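Local atomic coordinates of catalase (Pseudomonas syringae, PDB entry 1M7S), a protein that uses heme to decompose hydrogen peroxide into water and oxygen, protecting cells from its toxic effects. Residues P138-V141 / H142-P146. Sequence-based numbering, arbitrary orientation.
Sequences PDMV and HAFKP
Met140 and Phe144, one turn apart on helix 137-144, meet through methylene and sulfur. Met140 CG lies 3.7 Å from Phe144 CE1, while SD sits at the edge of the ring, 5.1 Å from its centroid, in a Met-aromatic contact. With CG anti to the backbone N (chi1 -171°) and a bend at chi3, the methionine chain leads past CE1 and turns its methyl group back toward the same edge. On another side of the helix, Val141 and Lys145 run alongside each other, CG1 of the valine packing 3.6 Å from CE of the lysine. The bend of Lys145 at chi2 (-88°) sets its aliphatic part against Val141 before NZ reaches the carbonyls of Val50 and Val93.

The His142 ring carries Pro138 O over one face, 3.1 Å from CG; the same oxygen accepts the His142 N-H at 2.9 Å, the first of four successive i to i+4 bonds. The last, Lys145 N to Val141 O, closes the helix as Lys145 leaves helical geometry. Glu44 of a second subunit hydrogen-bonds His142 NE2, and the carbonyl of Asn375 of a third hydrogen-bonds ND1. Phe144 makes edge-to-face contacts with Phe130 and Phe162. The side chain of Pro138 lies about 6 Å from a bound heme and that of Val141 about 8 Å from that of His52, a predicted active-site residue, placing this short helix beside the heme pocket. Through Met140 and Ala143 on Phe161 it packs against helix 155-163.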
loop_
_atom_site.group_PDB
_atom_site.type_symbol
_atom_site.label_atom_id
_atom_site.label_comp_id
_atom_site.label_asym_id
_atom_site.label_seq_id
_atom_site.Cartn_x
_atom_site.Cartn_y
_atom_site.Cartn_z
ATOM N N PRO A 138 14.575 -8.509 -16.218
ATOM C CA PRO A 138 14.531 -7.100 -15.847
ATOM C C PRO A 138 15.419 -6.284 -16.768
ATOM O O PRO A 138 14.986 -5.252 -17.248
ATOM C CB PRO A 138 14.953 -7.001 -14.370
ATOM C CG PRO A 138 14.474 -8.395 -13.936
ATOM C CD PRO A 138 14.977 -9.343 -15.080
ATOM N N ASP A 139 16.597 -6.810 -17.123
ATOM C CA ASP A 139 17.505 -6.076 -18.020
ATOM C C ASP A 139 16.880 -5.919 -19.411
ATOM O O ASP A 139 16.876 -4.850 -20.007
ATOM C CB ASP A 139 18.841 -6.796 -18.205
ATOM C CG ASP A 139 19.551 -6.965 -16.871
ATOM O OD1 ASP A 139 19.745 -8.121 -16.402
ATOM O OD2 ASP A 139 19.887 -5.888 -16.327
ATOM N N MET A 140 16.364 -7.033 -19.930
ATOM C CA MET A 140 15.700 -7.063 -21.236
ATOM C C MET A 140 14.520 -6.113 -21.310
ATOM O O MET A 140 14.421 -5.269 -22.210
ATOM C CB MET A 140 15.255 -8.516 -21.576
ATOM C CG MET A 140 14.767 -8.553 -23.052
ATOM S SD MET A 140 13.590 -9.913 -23.239
ATOM C CE MET A 140 12.222 -9.332 -22.215
ATOM N N VAL A 141 13.603 -6.150 -20.328
ATOM C CA VAL A 141 12.474 -5.201 -20.321
ATOM C C VAL A 141 13.015 -3.778 -20.236
ATOM O O VAL A 141 12.533 -2.920 -20.965
ATOM C CB VAL A 141 11.544 -5.450 -19.134
ATOM C CG1 VAL A 141 10.463 -4.391 -19.014
ATOM C CG2 VAL A 141 10.919 -6.865 -19.297
ATOM N N HIS A 142 13.922 -3.498 -19.300
ATOM C CA HIS A 142 14.433 -2.110 -19.221
ATOM C C HIS A 142 15.010 -1.637 -20.545
ATOM O O HIS A 142 14.784 -0.451 -20.933
ATOM C CB HIS A 142 15.556 -2.060 -18.146
ATOM C CG HIS A 142 15.017 -2.172 -16.742
ATOM N ND1 HIS A 142 15.801 -2.073 -15.624
ATOM C CD2 HIS A 142 13.749 -2.351 -16.295
ATOM C CE1 HIS A 142 15.036 -2.214 -14.540
ATOM N NE2 HIS A 142 13.786 -2.361 -14.925
ATOM N N ALA A 143 15.708 -2.467 -21.278
ATOM C CA ALA A 143 16.251 -2.108 -22.588
ATOM C C ALA A 143 15.173 -1.889 -23.633
ATOM O O ALA A 143 15.379 -1.018 -24.463
ATOM C CB ALA A 143 17.257 -3.138 -23.094
ATOM N N PHE A 144 14.119 -2.738 -23.674
ATOM C CA PHE A 144 13.017 -2.539 -24.598
ATOM C C PHE A 144 12.127 -1.345 -24.299
ATOM O O PHE A 144 11.538 -0.747 -25.241
ATOM C CB PHE A 144 12.058 -3.753 -24.476
ATOM C CG PHE A 144 12.292 -4.896 -25.434
ATOM C CD1 PHE A 144 12.360 -6.190 -24.939
ATOM C CD2 PHE A 144 12.332 -4.690 -26.790
ATOM C CE1 PHE A 144 12.561 -7.268 -25.798
ATOM C CE2 PHE A 144 12.507 -5.749 -27.671
ATOM C CZ PHE A 144 12.618 -7.034 -27.156
ATOM N N LYS A 145 11.888 -1.031 -23.022
ATOM C CA LYS A 145 10.953 0.026 -22.650
ATOM C C LYS A 145 11.491 1.399 -23.106
ATOM O O LYS A 145 12.674 1.482 -23.394
ATOM C CB LYS A 145 10.892 0.081 -21.118
ATOM C CG LYS A 145 10.143 -1.060 -20.412
ATOM C CD LYS A 145 8.669 -0.666 -20.323
ATOM C CE LYS A 145 7.983 -1.818 -19.531
ATOM N NZ LYS A 145 6.549 -1.447 -19.420
ATOM N N PRO A 146 10.671 2.426 -23.097
ATOM C CA PRO A 146 11.060 3.786 -23.410
ATOM C C PRO A 146 12.233 4.216 -22.547
ATOM O O PRO A 146 12.475 3.763 -21.427
ATOM C CB PRO A 146 9.814 4.673 -23.102
ATOM C CG PRO A 146 8.705 3.652 -23.274
ATOM C CD PRO A 146 9.219 2.277 -22.863
#